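Local coordinates for protein fatty acid synthase 1, isoform A (Drosophila melanogaster, PDB 6FN6) that probably makes long-chain saturated fatty acids from acetyl-CoA and malonyl-CoA with NADPH, this chain being its modifying region of dehydratase, enoylreductase and ketoreductase, at residues L511-D519 with D539-W550; T56-R67 with S97-P107. One frame throughout, in Å; residues are numbered along the deposited sequence.

Contact 1: L511-D519 with D539-W550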
loop_
_atom_site.group_PDB
_atom_site.type_symbol
_atom_site.label_atom_id
_atom_site.label_comp_id
_atom_site.label_asym_id
_atom_site.label_seq_id
_atom_site.Cartn_x
_atom_site.Cartn_y
_atom_site.Cartn_z
ATOM N N LEU A 511 -60.896 51.738 -15.442
ATOM C CA LEU A 511 -62.254 52.258 -15.556
ATOM C C LEU A 511 -63.321 51.162 -15.582
ATOM O O LEU A 511 -64.513 51.459 -15.684
ATOM C CB LEU A 511 -62.371 53.118 -16.816
ATOM C CG LEU A 511 -61.477 54.363 -16.891
ATOM C CD1 LEU A 511 -61.897 55.245 -18.061
ATOM C CD2 LEU A 511 -61.467 55.160 -15.587
ATOM N N ALA A 512 -62.901 49.902 -15.509
ATOM C CA ALA A 512 -63.838 48.786 -15.629
ATOM C C ALA A 512 -64.295 48.271 -14.264
ATOM O O ALA A 512 -63.552 48.338 -13.283
ATOM C CB ALA A 512 -63.205 47.651 -16.430
ATOM N N ARG A 513 -65.519 47.751 -14.219
ATOM C CA ARG A 513 -66.080 47.165 -13.002
ATOM C C ARG A 513 -66.781 45.848 -13.332
ATOM O O ARG A 513 -67.754 45.832 -14.084
ATOM C CB ARG A 513 -67.063 48.127 -12.330
ATOM C CG ARG A 513 -66.495 49.498 -11.995
ATOM C CD ARG A 513 -65.456 49.433 -10.885
ATOM N NE ARG A 513 -64.955 50.761 -10.528
ATOM C CZ ARG A 513 -63.921 51.362 -11.110
ATOM N NH1 ARG A 513 -63.263 50.766 -12.096
ATOM N NH2 ARG A 513 -63.546 52.569 -10.709
ATOM N N LEU A 514 -66.298 44.752 -12.752
ATOM C CA LEU A 514 -66.838 43.427 -13.053
ATOM C C LEU A 514 -68.038 43.082 -12.178
ATOM O O LEU A 514 -67.959 43.109 -10.950
ATOM C CB LEU A 514 -65.756 42.360 -12.879
ATOM C CG LEU A 514 -66.215 40.905 -13.017
ATOM C CD1 LEU A 514 -66.834 40.652 -14.384
ATOM C CD2 LEU A 514 -65.050 39.968 -12.777
ATOM N N VAL A 515 -69.146 42.746 -12.832
ATOM C CA VAL A 515 -70.355 42.306 -12.147
ATOM C C VAL A 515 -70.627 40.854 -12.529
ATOM O O VAL A 515 -71.186 40.571 -13.589
ATOM C CB VAL A 515 -71.549 43.218 -12.486
ATOM C CG1 VAL A 515 -72.790 42.801 -11.710
ATOM C CG2 VAL A 515 -71.198 44.669 -12.190
ATOM N N PHE A 516 -70.211 39.939 -11.659
ATOM C CA PHE A 516 -70.280 38.508 -11.940
ATOM C C PHE A 516 -71.421 37.848 -11.165
ATOM O O PHE A 516 -71.434 37.863 -9.935
ATOM C CB PHE A 516 -68.948 37.839 -11.589
ATOM C CG PHE A 516 -68.783 36.468 -12.175
ATOM C CD1 PHE A 516 -69.316 35.358 -11.546
ATOM C CD2 PHE A 516 -68.072 36.290 -13.348
ATOM C CE1 PHE A 516 -69.159 34.095 -12.086
ATOM C CE2 PHE A 516 -67.908 35.031 -13.891
ATOM C CZ PHE A 516 -68.450 33.932 -13.259
ATOM N N VAL A 517 -72.372 37.265 -11.887
ATOM C CA VAL A 517 -73.535 36.643 -11.263
ATOM C C VAL A 517 -73.665 35.188 -11.701
ATOM O O VAL A 517 -73.977 34.903 -12.856
ATOM C CB VAL A 517 -74.822 37.429 -11.598
ATOM C CG1 VAL A 517 -76.025 36.802 -10.919
ATOM C CG2 VAL A 517 -74.677 38.893 -11.199
ATOM N N GLN A 518 -73.442 34.270 -10.766
ATOM C CA GLN A 518 -73.490 32.844 -11.071
ATOM C C GLN A 518 -74.894 32.403 -11.464
ATOM O O GLN A 518 -75.089 31.790 -12.513
ATOM C CB GLN A 518 -73.010 32.019 -9.874
ATOM C CG GLN A 518 -71.570 32.278 -9.468
ATOM C CD GLN A 518 -71.056 31.249 -8.478
ATOM O OE1 GLN A 518 -71.797 30.371 -8.039
ATOM N NE2 GLN A 518 -69.779 31.352 -8.126
ATOM N N ASP A 519 -75.871 32.720 -10.621
ATOM C CA ASP A 519 -77.242 32.282 -10.850
ATOM C C ASP A 519 -77.848 33.068 -12.009
ATOM O O ASP A 519 -77.911 34.297 -11.962
ATOM C CB ASP A 519 -78.083 32.464 -9.587
ATOM C CG ASP A 519 -79.345 31.629 -9.610
ATOM O OD1 ASP A 519 -79.640 31.037 -10.668
ATOM O OD2 ASP A 519 -80.043 31.567 -8.575
ATOM N N ASP A 539 -68.088 50.604 -5.438
ATOM C CA ASP A 539 -67.148 50.873 -6.517
ATOM C C ASP A 539 -65.978 49.885 -6.489
ATOM O O ASP A 539 -64.828 50.253 -6.744
ATOM C CB ASP A 539 -66.635 52.313 -6.431
ATOM C CG ASP A 539 -66.078 52.813 -7.749
ATOM O OD1 ASP A 539 -66.583 52.386 -8.810
ATOM O OD2 ASP A 539 -65.136 53.633 -7.725
ATOM N N LEU A 540 -66.286 48.629 -6.176
ATOM C CA LEU A 540 -65.304 47.550 -6.240
ATOM C C LEU A 540 -65.196 47.053 -7.676
ATOM O O LEU A 540 -66.202 46.952 -8.376
ATOM C CB LEU A 540 -65.699 46.401 -5.312
ATOM C CG LEU A 540 -65.949 46.749 -3.842
ATOM C CD1 LEU A 540 -66.371 45.507 -3.077
ATOM C CD2 LEU A 540 -64.718 47.383 -3.202
ATOM N N ILE A 541 -63.983 46.738 -8.122
ATOM C CA ILE A 541 -63.796 46.304 -9.501
ATOM C C ILE A 541 -64.290 44.872 -9.669
ATOM O O ILE A 541 -64.676 44.469 -10.766
ATOM C CB ILE A 541 -62.326 46.441 -9.952
ATOM C CG1 ILE A 541 -61.400 45.520 -9.156
ATOM C CG2 ILE A 541 -61.863 47.883 -9.807
ATOM C CD1 ILE A 541 -60.057 45.313 -9.828
ATOM N N SER A 542 -64.281 44.108 -8.580
ATOM C CA SER A 542 -64.740 42.724 -8.610
ATOM C C SER A 542 -65.973 42.513 -7.732
ATOM O O SER A 542 -65.923 42.711 -6.520
ATOM C CB SER A 542 -63.617 41.788 -8.162
ATOM O OG SER A 542 -64.052 40.440 -8.173
ATOM N N ASN A 543 -67.071 42.101 -8.361
ATOM C CA ASN A 543 -68.330 41.857 -7.660
ATOM C C ASN A 543 -68.920 40.510 -8.063
ATOM O O ASN A 543 -69.369 40.334 -9.194
ATOM C CB ASN A 543 -69.336 42.973 -7.957
ATOM C CG ASN A 543 -68.807 44.343 -7.601
ATOM O OD1 ASN A 543 -68.965 44.809 -6.471
ATOM N ND2 ASN A 543 -68.168 44.999 -8.566
ATOM N N VAL A 544 -68.907 39.561 -7.134
ATOM C CA VAL A 544 -69.363 38.205 -7.415
ATOM C C VAL A 544 -70.596 37.874 -6.581
ATOM O O VAL A 544 -70.567 37.970 -5.355
ATOM C CB VAL A 544 -68.244 37.182 -7.155
ATOM C CG1 VAL A 544 -68.696 35.783 -7.558
ATOM C CG2 VAL A 544 -66.971 37.581 -7.890
ATOM N N LEU A 545 -71.679 37.488 -7.249
ATOM C CA LEU A 545 -72.905 37.101 -6.558
ATOM C C LEU A 545 -73.051 35.584 -6.521
ATOM O O LEU A 545 -73.207 34.941 -7.559
ATOM C CB LEU A 545 -74.127 37.732 -7.235
ATOM C CG LEU A 545 -75.479 37.549 -6.535
ATOM C CD1 LEU A 545 -75.458 38.108 -5.123
ATOM C CD2 LEU A 545 -76.586 38.209 -7.337
ATOM N N LYS A 546 -72.981 35.019 -5.320
ATOM C CA LYS A 546 -73.095 33.576 -5.136
ATOM C C LYS A 546 -74.065 33.257 -3.999
ATOM O O LYS A 546 -73.774 33.518 -2.832
ATOM C CB LYS A 546 -71.724 32.955 -4.864
ATOM C CG LYS A 546 -71.734 31.437 -4.846
ATOM C CD LYS A 546 -70.346 30.868 -4.605
ATOM C CE LYS A 546 -70.378 29.351 -4.500
ATOM N NZ LYS A 546 -69.056 28.785 -4.111
ATOM N N ASN A 547 -75.219 32.700 -4.350
ATOM C CA ASN A 547 -76.267 32.392 -3.379
ATOM C C ASN A 547 -76.682 33.628 -2.587
ATOM O O ASN A 547 -76.600 33.645 -1.359
ATOM C CB ASN A 547 -75.805 31.297 -2.411
ATOM C CG ASN A 547 -75.703 29.934 -3.072
ATOM O OD1 ASN A 547 -76.713 29.275 -3.321
ATOM N ND2 ASN A 547 -74.479 29.498 -3.345
ATOM N N GLY A 548 -77.129 34.658 -3.297
ATOM C CA GLY A 548 -77.724 35.820 -2.662
ATOM C C GLY A 548 -76.743 36.760 -1.990
ATOM O O GLY A 548 -77.137 37.822 -1.505
ATOM N N ALA A 549 -75.467 36.381 -1.964
ATOM C CA ALA A 549 -74.455 37.178 -1.278
ATOM C C ALA A 549 -73.387 37.688 -2.238
ATOM O O ALA A 549 -72.825 36.927 -3.026
ATOM C CB ALA A 549 -73.808 36.362 -0.169
ATOM N N TRP A 550 -73.121 38.988 -2.163
ATOM C CA TRP A 550 -72.035 39.592 -2.919
ATOM C C TRP A 550 -70.708 39.271 -2.252
ATOM O O TRP A 550 -70.625 39.183 -1.027
ATOM C CB TRP A 550 -72.225 41.104 -3.024
ATOM C CG TRP A 550 -73.357 41.502 -3.917
ATOM C CD1 TRP A 550 -74.564 42.007 -3.534
ATOM C CD2 TRP A 550 -73.385 41.433 -5.350
ATOM N NE1 TRP A 550 -75.343 42.256 -4.638
ATOM C CE2 TRP A 550 -74.641 41.914 -5.764
ATOM C CE3 TRP A 550 -72.468 41.015 -6.319
ATOM C CZ2 TRP A 550 -75.007 41.985 -7.106
ATOM C CZ3 TRP A 550 -72.833 41.088 -7.651
ATOM C CH2 TRP A 550 -74.092 41.568 -8.032
#
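Arg513 reaches from strand 512-517 to Asp539, just ahead of strand 542-546, where its NE forms a salt bridge with Asp539 OD1 at 2.9 Å. The N-H points almost straight at the oxygen (164°), which lies close to the guanidinium plane but is met from above the carboxylate plane. A bend at chi2 (-69°) folds the arginine back, and its NH1 bonds Ala512 O at 2.7 Å. Arg452 is a second partner of Asp539 OD1, so two arginines share that oxygen. Ile541 lays CG2 over one face of the guanidinium, 3.9 Å from Arg513 NH1, while its carbonyl accepts Leu514 N and starts the parallel pairing. Leu514 O is gripped twice, by Asn543 ND2 at 3.0 Å and weakly by Asn543 N; the same ND2 holds Leu540 O. At the far end the poorly ordered Gln518 rests its amide against the aliphatic chain of Lys546, with Gln518 OE1 3.4 Å from Lys546 CG. Val515 CG1 and Val517 CG2 converge on Trp550 CH2, and Leu545 CD1 sits over the indole. Helix 530-536 packs on the Val515 and Val517 face and helix 496-504 on that of Leu514 and Ser542. Parallel strands 512-517 and 542-546, joined through helix 530-536, form a beta-alpha-beta unit of the Rossmann-type pseudo-KR domain.

Contact 2: T56-R67 with S97-P107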
loop_
_atom_site.group_PDB
_atom_site.type_symbol
_atom_site.label_atom_id
_atom_site.label_comp_id
_atom_site.label_asym_id
_atom_site.label_seq_id
_atom_site.Cartn_x
_atom_site.Cartn_y
_atom_site.Cartn_z
ATOM N N THR A 56 5.719 19.157 -27.223
ATOM C CA THR A 56 6.231 18.176 -26.271
ATOM C C THR A 56 5.163 17.177 -25.828
ATOM O O THR A 56 4.277 17.524 -25.048
ATOM C CB THR A 56 6.797 18.870 -25.015
ATOM O OG1 THR A 56 7.684 19.926 -25.403
ATOM C CG2 THR A 56 7.545 17.878 -24.143
ATOM N N PRO A 57 5.245 15.928 -26.317
ATOM C CA PRO A 57 4.307 14.906 -25.838
ATOM C C PRO A 57 4.656 14.418 -24.434
ATOM O O PRO A 57 5.834 14.340 -24.091
ATOM C CB PRO A 57 4.459 13.784 -26.867
ATOM C CG PRO A 57 5.840 13.933 -27.381
ATOM C CD PRO A 57 6.129 15.407 -27.375
ATOM N N VAL A 58 3.647 14.110 -23.625
ATOM C CA VAL A 58 3.884 13.665 -22.253
ATOM C C VAL A 58 2.924 12.547 -21.858
ATOM O O VAL A 58 1.907 12.325 -22.512
ATOM C CB VAL A 58 3.773 14.840 -21.259
ATOM C CG1 VAL A 58 4.820 15.907 -21.571
ATOM C CG2 VAL A 58 2.364 15.433 -21.278
ATOM N N VAL A 59 3.269 11.842 -20.785
ATOM C CA VAL A 59 2.407 10.815 -20.216
ATOM C C VAL A 59 2.247 11.069 -18.723
ATOM O O VAL A 59 3.211 10.975 -17.964
ATOM C CB VAL A 59 2.966 9.404 -20.475
ATOM C CG1 VAL A 59 2.126 8.349 -19.760
ATOM C CG2 VAL A 59 3.023 9.118 -21.961
ATOM N N MET A 60 1.028 11.403 -18.313
ATOM C CA MET A 60 0.735 11.623 -16.904
ATOM C C MET A 60 0.167 10.353 -16.293
ATOM O O MET A 60 -0.581 9.626 -16.947
ATOM C CB MET A 60 -0.247 12.778 -16.735
ATOM C CG MET A 60 0.211 14.057 -17.402
ATOM S SD MET A 60 -0.791 15.477 -16.955
ATOM C CE MET A 60 -0.405 16.563 -18.318
ATOM N N GLU A 61 0.521 10.087 -15.041
ATOM C CA GLU A 61 0.072 8.876 -14.368
ATOM C C GLU A 61 -0.303 9.136 -12.916
ATOM O O GLU A 61 0.252 10.021 -12.266
ATOM C CB GLU A 61 1.151 7.796 -14.437
ATOM C CG GLU A 61 1.473 7.337 -15.845
ATOM C CD GLU A 61 2.591 6.319 -15.879
ATOM O OE1 GLU A 61 2.298 5.116 -15.710
ATOM O OE2 GLU A 61 3.760 6.718 -16.067
ATOM N N ASN A 62 -1.251 8.346 -12.420
ATOM C CA ASN A 62 -1.682 8.416 -11.027
ATOM C C ASN A 62 -2.078 9.836 -10.647
ATOM O O ASN A 62 -1.693 10.338 -9.591
ATOM C CB ASN A 62 -0.574 7.915 -10.095
ATOM C CG ASN A 62 -1.068 7.661 -8.679
ATOM O OD1 ASN A 62 -2.143 7.098 -8.478
ATOM N ND2 ASN A 62 -0.283 8.080 -7.692
ATOM N N LEU A 63 -2.844 10.484 -11.515
ATOM C CA LEU A 63 -3.342 11.818 -11.225
ATOM C C LEU A 63 -4.371 11.763 -10.108
ATOM O O LEU A 63 -5.321 10.984 -10.167
ATOM C CB LEU A 63 -3.950 12.450 -12.478
ATOM C CG LEU A 63 -2.948 12.937 -13.525
ATOM C CD1 LEU A 63 -3.626 13.147 -14.861
ATOM C CD2 LEU A 63 -2.295 14.230 -13.061
ATOM N N VAL A 64 -4.171 12.592 -9.090
ATOM C CA VAL A 64 -5.117 12.697 -7.989
ATOM C C VAL A 64 -5.510 14.155 -7.807
ATOM O O VAL A 64 -4.656 15.026 -7.651
ATOM C CB VAL A 64 -4.536 12.124 -6.681
ATOM C CG1 VAL A 64 -5.566 12.211 -5.561
ATOM C CG2 VAL A 64 -4.079 10.690 -6.877
ATOM N N PHE A 65 -6.812 14.412 -7.824
ATOM C CA PHE A 65 -7.323 15.748 -7.579
ATOM C C PHE A 65 -7.878 15.793 -6.157
ATOM O O PHE A 65 -9.011 15.389 -5.897
ATOM C CB PHE A 65 -8.375 16.102 -8.630
ATOM C CG PHE A 65 -7.885 15.916 -10.042
ATOM C CD1 PHE A 65 -7.131 16.897 -10.666
ATOM C CD2 PHE A 65 -8.152 14.747 -10.735
ATOM C CE1 PHE A 65 -6.665 16.720 -11.958
ATOM C CE2 PHE A 65 -7.690 14.569 -12.027
ATOM C CZ PHE A 65 -6.947 15.556 -12.638
ATOM N N HIS A 66 -7.047 16.272 -5.237
ATOM C CA HIS A 66 -7.312 16.148 -3.805
ATOM C C HIS A 66 -8.437 17.051 -3.309
ATOM O O HIS A 66 -9.149 16.692 -2.371
ATOM C CB HIS A 66 -6.032 16.428 -3.020
ATOM C CG HIS A 66 -4.925 15.470 -3.333
ATOM N ND1 HIS A 66 -4.729 14.304 -2.625
ATOM C CD2 HIS A 66 -3.963 15.499 -4.286
ATOM C CE1 HIS A 66 -3.689 13.658 -3.124
ATOM N NE2 HIS A 66 -3.208 14.362 -4.133
ATOM N N ARG A 67 -8.585 18.224 -3.917
ATOM C CA ARG A 67 -9.645 19.142 -3.522
ATOM C C ARG A 67 -9.970 20.093 -4.668
ATOM O O ARG A 67 -9.165 20.280 -5.580
ATOM C CB ARG A 67 -9.248 19.941 -2.278
ATOM C CG ARG A 67 -7.992 20.789 -2.430
ATOM C CD ARG A 67 -7.825 21.717 -1.234
ATOM N NE ARG A 67 -6.804 22.740 -1.442
ATOM C CZ ARG A 67 -6.968 23.826 -2.193
ATOM N NH1 ARG A 67 -8.117 24.042 -2.821
ATOM N NH2 ARG A 67 -5.982 24.700 -2.317
ATOM N N SER A 97 -1.791 24.552 0.579
ATOM C CA SER A 97 -2.336 23.210 0.735
ATOM C C SER A 97 -2.296 22.468 -0.597
ATOM O O SER A 97 -2.411 23.075 -1.661
ATOM C CB SER A 97 -3.768 23.268 1.273
ATOM O OG SER A 97 -4.659 23.813 0.316
ATOM N N LEU A 98 -2.106 21.154 -0.529
ATOM C CA LEU A 98 -1.998 20.327 -1.725
ATOM C C LEU A 98 -3.278 20.355 -2.553
ATOM O O LEU A 98 -4.376 20.235 -2.013
ATOM C CB LEU A 98 -1.661 18.886 -1.341
ATOM C CG LEU A 98 -1.617 17.878 -2.491
ATOM C CD1 LEU A 98 -0.533 18.243 -3.494
ATOM C CD2 LEU A 98 -1.407 16.474 -1.956
ATOM N N ALA A 99 -3.125 20.505 -3.866
ATOM C CA ALA A 99 -4.263 20.517 -4.782
ATOM C C ALA A 99 -4.265 19.262 -5.655
ATOM O O ALA A 99 -5.246 18.516 -5.681
ATOM C CB ALA A 99 -4.237 21.771 -5.650
ATOM N N VAL A 100 -3.164 19.041 -6.369
ATOM C CA VAL A 100 -3.055 17.918 -7.296
ATOM C C VAL A 100 -1.700 17.234 -7.174
ATOM O O VAL A 100 -0.690 17.879 -6.893
ATOM C CB VAL A 100 -3.300 18.374 -8.753
ATOM C CG1 VAL A 100 -3.055 17.231 -9.739
ATOM C CG2 VAL A 100 -4.702 18.905 -8.910
ATOM N N SER A 101 -1.697 15.922 -7.387
ATOM C CA SER A 101 -0.468 15.132 -7.383
ATOM C C SER A 101 -0.513 14.104 -8.508
ATOM O O SER A 101 -1.587 13.732 -8.979
ATOM C CB SER A 101 -0.272 14.428 -6.037
ATOM O OG SER A 101 -1.137 13.313 -5.914
ATOM N N GLY A 102 0.658 13.647 -8.933
ATOM C CA GLY A 102 0.747 12.635 -9.968
ATOM C C GLY A 102 2.160 12.454 -10.484
ATOM O O GLY A 102 3.121 12.935 -9.882
ATOM N N LYS A 103 2.281 11.766 -11.613
ATOM C CA LYS A 103 3.578 11.498 -12.220
ATOM C C LYS A 103 3.558 11.933 -13.679
ATOM O O LYS A 103 2.537 11.807 -14.353
ATOM C CB LYS A 103 3.920 10.008 -12.105
ATOM C CG LYS A 103 5.176 9.581 -12.851
ATOM C CD LYS A 103 5.419 8.086 -12.703
ATOM C CE LYS A 103 6.565 7.618 -13.587
ATOM N NZ LYS A 103 6.834 6.163 -13.426
ATOM N N ILE A 104 4.681 12.455 -14.163
ATOM C CA ILE A 104 4.775 12.915 -15.545
ATOM C C ILE A 104 6.144 12.584 -16.126
ATOM O O ILE A 104 7.174 12.850 -15.508
ATOM C CB ILE A 104 4.485 14.427 -15.647
ATOM C CG1 ILE A 104 4.386 14.846 -17.117
ATOM C CG2 ILE A 104 5.564 15.238 -14.926
ATOM C CD1 ILE A 104 3.820 16.233 -17.321
ATOM N N THR A 105 6.148 11.999 -17.320
ATOM C CA THR A 105 7.391 11.638 -17.993
ATOM C C THR A 105 7.278 11.830 -19.502
ATOM O O THR A 105 6.202 11.669 -20.079
ATOM C CB THR A 105 7.785 10.175 -17.710
ATOM O OG1 THR A 105 6.732 9.302 -18.132
ATOM C CG2 THR A 105 8.054 9.962 -16.228
ATOM N N ILE A 106 8.396 12.177 -20.133
ATOM C CA ILE A 106 8.460 12.287 -21.585
ATOM C C ILE A 106 8.813 10.915 -22.155
ATOM O O ILE A 106 9.920 10.420 -21.933
ATOM C CB ILE A 106 9.476 13.360 -22.026
ATOM C CG1 ILE A 106 8.996 14.744 -21.587
ATOM C CG2 ILE A 106 9.677 13.325 -23.539
ATOM C CD1 ILE A 106 10.023 15.844 -21.751
ATOM N N PRO A 107 7.875 10.292 -22.892
ATOM C CA PRO A 107 8.084 8.915 -23.356
ATOM C C PRO A 107 9.110 8.772 -24.477
ATOM O O PRO A 107 9.409 9.735 -25.183
ATOM C CB PRO A 107 6.696 8.506 -23.854
ATOM C CG PRO A 107 6.084 9.779 -24.311
ATOM C CD PRO A 107 6.584 10.834 -23.364
#
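Leu98 and His66 interlock near one end of an antiparallel strand pair in the predicted N-terminal hotdog fold of the dehydratase. Leu98 CD2 sits over the middle of the imidazole in a CH-pi contact, 3.6 Å from the His66 ring centroid, while Val64 CG1 lies over the opposite face toward the rim, so the ring is wedged between two methyls. Farther along, the chain bulges at Asn62, shifting the register by one residue between the Glu61-Lys103 and Val64-Ser101 pairs; the carbonyl of Asn62 faces Gly102 CA here. Beyond the bulge, Ile104 CD1 fills the notch between Val58 CB and Met60 CG, 4.2 Å from each. With CG1 of Val59 turned anti to the backbone N (chi1 175°), the other methyl, Val59 CG2, packs on Pro107 CG at 3.9 Å. Phe65 and Val100 lie side by side under helix 34-48, with Phe65 CD1 3.6 Å from Val100 CG2; the Phe65 side chain is about 9 Å from that of Asp175, the predicted proton donor. Glu61 runs alongside Lys103 without a salt bridge, and its OE1 pairs instead with Arg198. Arg67 stretches out to Ser97, its NE bonding Ser97 OG at 3.0 Å and its NH2 doing so weakly, while NH2 is bound to Glu94. A leucine in place of Arg67 would probably leave Glu94 without its countercharge and Ser97 OG without these donors. His66 NE2 meets Ser101 OG at 2.9 Å in a nearly straight hydrogen bond.

From the N terminus the chain meets contact 2 first: strand 58-65 is left, three strands (70-71, 76-83 and 89-93) follow, and strand 98-105 returns to close the loop within the dehydratase. The chain then builds the predicted second hotdog half and a long run of further strands and helices before it reaches contact 1, where residues 520-538, with helix 530-536, lead back so that strand 542-546 lies parallel beside strand 512-517. The two loops are therefore in series, neither nested nor crossed. One ties antiparallel strands in the dehydratase, the other parallel strands in the pseudo-KR domain. The centres of contact 1 and contact 2 are about 75 Å apart, on opposite sides of the chain's centre.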